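Local coordinates for chitinase (Chromobacterium violaceum, PDB 4TXG), which probably binds chitin and hydrolyses its glycosidic bonds, at residues R154-Y159 and T627-L632; A299-Y304 and D351-A356. All blocks are in the same frame, centred on the assembly; numbering follows the deposited sequence.

Contact 1: residues R154-Y159 and T627-L632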
ATOM      1  N   ARG A 154      11.167   2.778  13.191  1.00  8.02           N
ATOM      2  CA  ARG A 154      10.201   2.679  12.097  1.00  8.51           C
ATOM      3  C   ARG A 154      10.348   1.370  11.352  1.00  9.54           C
ATOM      4  O   ARG A 154      11.455   0.848  11.238  1.00  7.71           O
ATOM      5  CB  ARG A 154      10.391   3.821  11.090  1.00  7.76           C
ATOM      6  CG  ARG A 154      10.377   5.206  11.697  1.00  8.17           C
ATOM      7  CD  ARG A 154       8.976   5.652  12.113  1.00  9.06           C
ATOM      8  NE  ARG A 154       9.080   6.859  12.934  1.00  8.61           N
ATOM      9  CZ  ARG A 154       8.258   7.162  13.929  1.00  8.76           C
ATOM     10  NH1 ARG A 154       7.216   6.367  14.205  1.00 10.17           N
ATOM     11  NH2 ARG A 154       8.479   8.258  14.642  1.00  9.26           N
ATOM     12  N   ARG A 155       9.252   0.857  10.800  1.00  7.94           N
ATOM     13  CA  ARG A 155       9.385  -0.266   9.885  1.00  6.75           C
ATOM     14  C   ARG A 155      10.175   0.187   8.664  1.00  7.24           C
ATOM     15  O   ARG A 155      10.046   1.324   8.217  1.00  6.90           O
ATOM     16  CB  ARG A 155       8.028  -0.808   9.462  1.00  6.91           C
ATOM     17  CG  ARG A 155       7.191  -1.318  10.617  1.00  7.03           C
ATOM     18  CD  ARG A 155       6.004  -2.125  10.116  1.00  6.95           C
ATOM     19  NE  ARG A 155       5.107  -2.448  11.218  1.00  6.80           N
ATOM     20  CZ  ARG A 155       4.138  -1.642  11.629  1.00  8.90           C
ATOM     21  NH1 ARG A 155       3.947  -0.483  11.005  1.00  6.54           N
ATOM     22  NH2 ARG A 155       3.360  -1.998  12.653  1.00  6.68           N
ATOM     23  N   ILE A 156      11.011  -0.713   8.161  1.00  7.44           N
ATOM     24  CA  ILE A 156      11.761  -0.511   6.936  1.00  6.78           C
ATOM     25  C   ILE A 156      11.556  -1.793   6.150  1.00  6.98           C
ATOM     26  O   ILE A 156      12.165  -2.827   6.437  1.00  8.60           O
ATOM     27  CB  ILE A 156      13.256  -0.234   7.199  1.00  9.15           C
ATOM     28  CG1 ILE A 156      13.414   1.023   8.054  1.00  7.40           C
ATOM     29  CG2 ILE A 156      14.021  -0.102   5.877  1.00  8.86           C
ATOM     30  CD1 ILE A 156      14.856   1.272   8.516  1.00  9.45           C
ATOM     31  N   ILE A 157      10.633  -1.726   5.202  1.00  7.62           N
ATOM     32  CA  ILE A 157      10.126  -2.917   4.532  1.00  7.48           C
ATOM     33  C   ILE A 157      10.581  -2.953   3.087  1.00  6.29           C
ATOM     34  O   ILE A 157      10.200  -2.101   2.295  1.00  9.25           O
ATOM     35  CB  ILE A 157       8.593  -2.951   4.577  1.00  8.95           C
ATOM     36  CG1 ILE A 157       8.103  -2.853   6.024  1.00  8.67           C
ATOM     37  CG2 ILE A 157       8.047  -4.199   3.903  1.00  9.69           C
ATOM     38  CD1 ILE A 157       6.807  -2.052   6.154  1.00 17.21           C
ATOM     39  N   GLY A 158      11.393  -3.944   2.740  1.00  8.37           N
ATOM     40  CA  GLY A 158      11.905  -4.026   1.384  1.00 10.36           C
ATOM     41  C   GLY A 158      11.261  -5.151   0.604  1.00 10.28           C
ATOM     42  O   GLY A 158      11.165  -6.277   1.100  1.00  8.48           O
ATOM     43  N   TYR A 159      10.795  -4.845  -0.606  1.00  8.90           N
ATOM     44  CA  TYR A 159      10.346  -5.882  -1.521  1.00  8.92           C
ATOM     45  C   TYR A 159      11.529  -6.526  -2.222  1.00  9.29           C
ATOM     46  O   TYR A 159      12.365  -5.838  -2.813  1.00 10.24           O
ATOM     47  CB  TYR A 159       9.386  -5.321  -2.563  1.00  7.59           C
ATOM     48  CG  TYR A 159       7.959  -5.286  -2.094  1.00  9.64           C
ATOM     49  CD1 TYR A 159       7.138  -6.392  -2.240  1.00  9.99           C
ATOM     50  CD2 TYR A 159       7.424  -4.137  -1.527  1.00 15.00           C
ATOM     51  CE1 TYR A 159       5.828  -6.365  -1.816  1.00 14.43           C
ATOM     52  CE2 TYR A 159       6.111  -4.096  -1.107  1.00 19.55           C
ATOM     53  CZ  TYR A 159       5.315  -5.217  -1.253  1.00 20.26           C
ATOM     54  OH  TYR A 159       4.003  -5.182  -0.823  1.00 23.85           O
ATOM     55  N   THR A 627      22.530   2.653  -0.532  1.00 10.04           N
ATOM     56  CA  THR A 627      22.546   4.055  -0.088  1.00  9.15           C
ATOM     57  C   THR A 627      21.209   4.534   0.498  1.00  9.18           C
ATOM     58  O   THR A 627      21.171   5.111   1.590  1.00  9.45           O
ATOM     59  CB  THR A 627      22.957   4.989  -1.237  1.00 13.14           C
ATOM     60  OG1 THR A 627      24.329   4.742  -1.557  1.00 14.85           O
ATOM     61  CG2 THR A 627      22.802   6.458  -0.833  1.00 12.20           C
ATOM     62  N   LEU A 628      20.109   4.291  -0.204  1.00  8.43           N
ATOM     63  CA  LEU A 628      18.825   4.812   0.264  1.00  8.54           C
ATOM     64  C   LEU A 628      18.314   4.074   1.513  1.00 10.57           C
ATOM     65  O   LEU A 628      17.821   4.695   2.457  1.00  9.16           O
ATOM     66  CB  LEU A 628      17.780   4.749  -0.852  1.00  9.38           C
ATOM     67  CG  LEU A 628      18.138   5.534  -2.115  1.00 12.00           C
ATOM     68  CD1 LEU A 628      16.982   5.488  -3.109  1.00 10.82           C
ATOM     69  CD2 LEU A 628      18.520   6.984  -1.797  1.00 13.82           C
ATOM     70  N   THR A 629      18.448   2.757   1.529  1.00  7.81           N
ATOM     71  CA  THR A 629      18.060   1.992   2.705  1.00  7.56           C
ATOM     72  C   THR A 629      18.946   2.355   3.898  1.00  9.92           C
ATOM     73  O   THR A 629      18.473   2.417   5.032  1.00 10.61           O
ATOM     74  CB  THR A 629      18.116   0.488   2.414  1.00 11.35           C
ATOM     75  OG1 THR A 629      17.126   0.181   1.423  1.00 10.14           O
ATOM     76  CG2 THR A 629      17.826  -0.320   3.667  1.00 11.63           C
ATOM     77  N   SER A 630      20.226   2.621   3.641  1.00 10.37           N
ATOM     78  CA  SER A 630      21.134   3.014   4.713  1.00 10.44           C
ATOM     79  C   SER A 630      20.747   4.370   5.294  1.00 12.99           C
ATOM     80  O   SER A 630      20.851   4.598   6.505  1.00 10.26           O
ATOM     81  CB  SER A 630      22.584   3.051   4.219  1.00 12.92           C
ATOM     82  OG  SER A 630      23.043   1.741   3.918  1.00 14.85           O
ATOM     83  N   LEU A 631      20.311   5.274   4.424  1.00 10.81           N
ATOM     84  CA  LEU A 631      19.852   6.583   4.874  1.00 11.07           C
ATOM     85  C   LEU A 631      18.604   6.435   5.731  1.00  8.92           C
ATOM     86  O   LEU A 631      18.501   7.054   6.790  1.00 10.48           O
ATOM     87  CB  LEU A 631      19.573   7.506   3.685  1.00 13.23           C
ATOM     88  CG  LEU A 631      18.961   8.877   3.998  1.00 13.04           C
ATOM     89  CD1 LEU A 631      19.844   9.689   4.932  1.00 14.85           C
ATOM     90  CD2 LEU A 631      18.711   9.640   2.688  1.00 14.76           C
ATOM     91  N   LEU A 632      17.657   5.617   5.277  1.00  7.63           N
ATOM     92  CA  LEU A 632      16.452   5.360   6.067  1.00  9.15           C
ATOM     93  C   LEU A 632      16.807   4.759   7.436  1.00  9.32           C
ATOM     94  O   LEU A 632      16.329   5.216   8.481  1.00  8.66           O
ATOM     95  CB  LEU A 632      15.502   4.422   5.315  1.00  9.33           C
ATOM     96  CG  LEU A 632      14.767   5.000   4.112  1.00  9.94           C
ATOM     97  CD1 LEU A 632      14.064   3.888   3.344  1.00 11.71           C
ATOM     98  CD2 LEU A 632      13.778   6.069   4.551  1.00 12.57           C
TER
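The backbone N of Leu-632 donates to O of Leu-628 at 3.0 Å, a bond of the first turns of helix 627-636, the helix that packs on Ile-156 of strand 155-161. Its neighbour Leu-631 N donates in the same way to Thr-627 O, also at 3.0 Å. Between helix and strand there is no hydrogen bond: they meet through the branched side chain of Ile-156, which leaves the strand facing the helix. CG2 of Ile-156 stands anti to the backbone N, while CG1 takes the place beside that N (chi1 -60°) and carries CD1 outward in an extended chain. The two branches therefore reach different points of the helix, lying one turn apart. Ile-156 CD1 comes to 4.1 Å from Leu-632 C, near the backbone rather than the isobutyl tip. CG2 of Ile-156 lies 4.4 Å from CG2 of Thr-629. Thr-629 turns its methyl to the isoleucine, and its hydroxyl finds its strongest polar partner in Tyr-463. The two approaches are ordinary van der Waals distances, and the interface is shared with other apolar groups: Phe-602 touches both Ile-156 and Thr-629, Val-600 touches Leu-632, Leu-183 lies against Ile-156 and Thr-629, and Ile-585 of helix 582-594 adds to the side of Leu-632. The backbone of Ile-156 meanwhile bonds to Thr-184 and His-185, and Arg-155 and Ile-157 pair with Val-600 on strand 599-603. An outward-facing strand residue covered by the helix that follows the last strand, where the first and last parallel strands close the cylinder, is characteristic of the (beta/alpha)8 TIM barrel of family 18 chitinases.

Contact 2: residues A299-Y304 and D351-A356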
ATOM      1  N   ALA A 299      -0.615 -23.268   5.620  1.00  8.60           N
ATOM      2  CA  ALA A 299       0.289 -24.382   5.342  1.00 10.23           C
ATOM      3  C   ALA A 299       1.612 -23.883   4.766  1.00  8.25           C
ATOM      4  O   ALA A 299       2.678 -24.438   5.056  1.00 10.01           O
ATOM      5  CB  ALA A 299      -0.364 -25.373   4.385  1.00  9.94           C
ATOM      6  N   PHE A 300       1.531 -22.847   3.935  1.00  7.56           N
ATOM      7  CA  PHE A 300       2.713 -22.269   3.292  1.00 10.71           C
ATOM      8  C   PHE A 300       3.627 -21.604   4.318  1.00  9.16           C
ATOM      9  O   PHE A 300       4.844 -21.819   4.315  1.00  9.92           O
ATOM     10  CB  PHE A 300       2.276 -21.259   2.230  1.00  9.83           C
ATOM     11  CG  PHE A 300       3.390 -20.752   1.360  1.00 11.77           C
ATOM     12  CD1 PHE A 300       4.128 -19.640   1.723  1.00 13.07           C
ATOM     13  CD2 PHE A 300       3.663 -21.375   0.151  1.00 16.92           C
ATOM     14  CE1 PHE A 300       5.151 -19.163   0.891  1.00 15.03           C
ATOM     15  CE2 PHE A 300       4.668 -20.906  -0.685  1.00 18.85           C
ATOM     16  CZ  PHE A 300       5.404 -19.800  -0.316  1.00 13.13           C
ATOM     17  N   LEU A 301       3.042 -20.793   5.196  1.00  8.54           N
ATOM     18  CA  LEU A 301       3.814 -20.162   6.271  1.00  9.49           C
ATOM     19  C   LEU A 301       4.532 -21.197   7.145  1.00 12.95           C
ATOM     20  O   LEU A 301       5.705 -21.035   7.499  1.00 12.20           O
ATOM     21  CB  LEU A 301       2.904 -19.309   7.152  1.00 11.91           C
ATOM     22  CG  LEU A 301       2.182 -18.135   6.497  1.00 19.92           C
ATOM     23  CD1 LEU A 301       1.591 -17.205   7.546  1.00 17.10           C
ATOM     24  CD2 LEU A 301       3.077 -17.383   5.552  1.00 21.62           C
ATOM     25  N   ARG A 302       3.814 -22.258   7.500  1.00 11.60           N
ATOM     26  CA  ARG A 302       4.383 -23.315   8.326  1.00 10.87           C
ATOM     27  C   ARG A 302       5.510 -24.055   7.612  1.00 13.74           C
ATOM     28  O   ARG A 302       6.500 -24.441   8.232  1.00 14.47           O
ATOM     29  CB  ARG A 302       3.290 -24.303   8.745  1.00 10.69           C
ATOM     30  CG  ARG A 302       2.416 -23.777   9.858  1.00 11.09           C
ATOM     31  CD  ARG A 302       1.164 -24.609  10.045  1.00 15.16           C
ATOM     32  NE  ARG A 302       0.512 -24.312  11.317  1.00 15.40           N
ATOM     33  CZ  ARG A 302      -0.706 -24.725  11.655  1.00 15.84           C
ATOM     34  NH1 ARG A 302      -1.427 -25.456  10.812  1.00 14.94           N
ATOM     35  NH2 ARG A 302      -1.204 -24.413  12.847  1.00 16.21           N
ATOM     36  N   LYS A 303       5.356 -24.249   6.309  1.00  8.48           N
ATOM     37  CA  LYS A 303       6.307 -25.047   5.539  1.00  9.24           C
ATOM     38  C   LYS A 303       7.635 -24.340   5.317  1.00 12.13           C
ATOM     39  O   LYS A 303       8.707 -24.963   5.386  1.00 11.42           O
ATOM     40  CB  LYS A 303       5.708 -25.422   4.181  1.00 11.47           C
ATOM     41  CG  LYS A 303       6.605 -26.307   3.329  1.00 14.23           C
ATOM     42  CD  LYS A 303       5.864 -26.760   2.081  1.00 15.46           C
ATOM     43  CE  LYS A 303       6.652 -27.794   1.292  1.00 20.10           C
ATOM     44  NZ  LYS A 303       5.893 -28.174   0.058  1.00 24.70           N
ATOM     45  N   TYR A 304       7.572 -23.038   5.053  1.00  8.54           N
ATOM     46  CA  TYR A 304       8.762 -22.296   4.645  1.00  9.30           C
ATOM     47  C   TYR A 304       9.249 -21.288   5.678  1.00 13.66           C
ATOM     48  O   TYR A 304      10.242 -20.586   5.449  1.00 13.09           O
ATOM     49  CB  TYR A 304       8.494 -21.595   3.313  1.00  9.11           C
ATOM     50  CG  TYR A 304       8.250 -22.583   2.191  1.00 10.67           C
ATOM     51  CD1 TYR A 304       9.254 -23.464   1.793  1.00  8.95           C
ATOM     52  CD2 TYR A 304       7.016 -22.657   1.552  1.00 12.03           C
ATOM     53  CE1 TYR A 304       9.046 -24.384   0.781  1.00 11.34           C
ATOM     54  CE2 TYR A 304       6.795 -23.573   0.530  1.00 12.74           C
ATOM     55  CZ  TYR A 304       7.819 -24.431   0.148  1.00 14.06           C
ATOM     56  OH  TYR A 304       7.622 -25.348  -0.858  1.00 12.60           O
ATOM     57  N   ASP A 351      -8.856 -14.985  10.663  1.00  8.08           N
ATOM     58  CA  ASP A 351      -9.336 -16.095  11.478  1.00 10.84           C
ATOM     59  C   ASP A 351      -8.388 -17.300  11.403  1.00 11.34           C
ATOM     60  O   ASP A 351      -8.005 -17.868  12.433  1.00  8.95           O
ATOM     61  CB  ASP A 351     -10.744 -16.502  11.032  1.00 12.01           C
ATOM     62  CG  ASP A 351     -11.299 -17.668  11.833  1.00 12.30           C
ATOM     63  OD1 ASP A 351     -10.956 -18.825  11.518  1.00 13.15           O
ATOM     64  OD2 ASP A 351     -12.074 -17.423  12.783  1.00 16.35           O
ATOM     65  N   ARG A 352      -7.997 -17.696  10.193  1.00  8.59           N
ATOM     66  CA  ARG A 352      -7.177 -18.895  10.053  1.00  9.11           C
ATOM     67  C   ARG A 352      -5.780 -18.674  10.611  1.00 10.91           C
ATOM     68  O   ARG A 352      -5.212 -19.563  11.255  1.00 10.33           O
ATOM     69  CB  ARG A 352      -7.071 -19.340   8.590  1.00  8.83           C
ATOM     70  CG  ARG A 352      -8.401 -19.718   7.963  1.00 10.81           C
ATOM     71  CD  ARG A 352      -9.113 -20.841   8.705  1.00 15.76           C
ATOM     72  NE  ARG A 352     -10.295 -21.248   7.946  1.00 17.01           N
ATOM     73  CZ  ARG A 352     -11.485 -20.660   8.027  1.00 17.27           C
ATOM     74  NH1 ARG A 352     -11.685 -19.643   8.860  1.00 17.13           N
ATOM     75  NH2 ARG A 352     -12.484 -21.094   7.274  1.00 22.30           N
ATOM     76  N   LEU A 353      -5.220 -17.493  10.364  1.00  9.73           N
ATOM     77  CA  LEU A 353      -3.881 -17.209  10.869  1.00  9.72           C
ATOM     78  C   LEU A 353      -3.879 -17.023  12.391  1.00 10.68           C
ATOM     79  O   LEU A 353      -2.921 -17.426  13.055  1.00 10.59           O
ATOM     80  CB  LEU A 353      -3.286 -15.991  10.173  1.00 11.21           C
ATOM     81  CG  LEU A 353      -2.719 -16.307   8.783  1.00 17.57           C
ATOM     82  CD1 LEU A 353      -1.958 -15.114   8.260  1.00 22.43           C
ATOM     83  CD2 LEU A 353      -1.824 -17.522   8.826  1.00 26.32           C
ATOM     84  N   ASP A 354      -4.936 -16.434  12.949  1.00  9.39           N
ATOM     85  CA  ASP A 354      -5.038 -16.321  14.407  1.00 11.50           C
ATOM     86  C   ASP A 354      -5.097 -17.699  15.065  1.00 10.00           C
ATOM     87  O   ASP A 354      -4.430 -17.940  16.061  1.00 11.26           O
ATOM     88  CB  ASP A 354      -6.272 -15.509  14.831  1.00  9.87           C
ATOM     89  CG  ASP A 354      -6.074 -14.000  14.681  1.00 15.54           C
ATOM     90  OD1 ASP A 354      -4.951 -13.559  14.375  1.00 14.45           O
ATOM     91  OD2 ASP A 354      -7.058 -13.255  14.876  1.00 16.10           O
ATOM     92  N   ARG A 355      -5.913 -18.598  14.518  1.00  9.52           N
ATOM     93  CA  ARG A 355      -6.010 -19.947  15.072  1.00  9.98           C
ATOM     94  C   ARG A 355      -4.696 -20.709  14.938  1.00 10.21           C
ATOM     95  O   ARG A 355      -4.281 -21.399  15.873  1.00 12.56           O
ATOM     96  CB  ARG A 355      -7.131 -20.728  14.395  1.00 10.03           C
ATOM     97  CG  ARG A 355      -8.499 -20.148  14.676  1.00 10.46           C
ATOM     98  CD  ARG A 355      -9.608 -20.946  14.016  1.00 11.24           C
ATOM     99  NE  ARG A 355     -10.830 -20.150  13.979  1.00 12.71           N
ATOM    100  CZ  ARG A 355     -11.691 -20.061  14.982  1.00 14.13           C
ATOM    101  NH1 ARG A 355     -12.771 -19.297  14.861  1.00 11.60           N
ATOM    102  NH2 ARG A 355     -11.476 -20.741  16.105  1.00 16.47           N
ATOM    103  N   ALA A 356      -4.044 -20.585  13.784  1.00 10.11           N
ATOM    104  CA  ALA A 356      -2.748 -21.232  13.564  1.00 10.23           C
ATOM    105  C   ALA A 356      -1.694 -20.693  14.540  1.00 11.59           C
ATOM    106  O   ALA A 356      -0.882 -21.452  15.072  1.00 12.55           O
ATOM    107  CB  ALA A 356      -2.286 -21.037  12.120  1.00 11.20           C
TER
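Leu-301 places CG beside its backbone N and anti to the carbonyl carbon (chi1 -62°), and Leu-353 does the same (chi1 -80°), which brings a methyl of each into the groove between helices 287-304 and 338-360. These are successive outer helices of the TIM barrel, joined through strand 308-312. CD1 of Leu-301 meets CD2 of Leu-353 at 3.7 Å, and the two side chains cross at about a right angle. Val-298 widens this apolar layer by touching Leu-353 and Ala-356, and Leu-301 also rests on Ile-250 of strand 247-253, so that Leu-301 links the helix pair to the barrel wall.

Farther out, Arg-302 spans the groove with its chain extended from CG to NE. The methyl of Ala-356 lies over one face of the guanidinium, with NH2 of Arg-302 3.6 Å from CB of Ala-356. The charged end is held by residues near the end of the opposing helix: NE forms a salt bridge with Asp-360, and NH2 a hydrogen bond with Gln-359. Those partners fix the flat group over the alanine, letting a charged side chain roof the apolar contact at the surface.

On helix 338-360 itself, Asp-351 anchors a salt-bridge network with Arg-352, whose hydrogen bond to OD1 is weak in angle, and Arg-355. Arg-355 grips it side-on, one nitrogen to each oxygen: NE lies 2.8 Å from OD1 of Asp-351, and NH1 is 2.9 Å from OD2 of Asp-351, engaging the syn lone pair of that oxygen.

Both contacts belong to the TIM barrel but to different parts of its wall: contact 1 lies where the cylinder closes, contact 2 between two successive outer helices. Their centres are 27 Å and their nearest atoms about 13 Å apart, so they do not touch. Both segments of contact 2 fall in sequence between those of contact 1. A route through the barrel interior relates them: on the strand of contact 1, Tyr-159 OH hydrogen-bonds Asp-310 OD2, and strand 308-312, which carries Asp-310, connects the two helices of contact 2. In family 18 enzymes the acidic DxxDxDxE signature runs along this strand and just beyond it, so the hydrogen bond probably lies close to the active site.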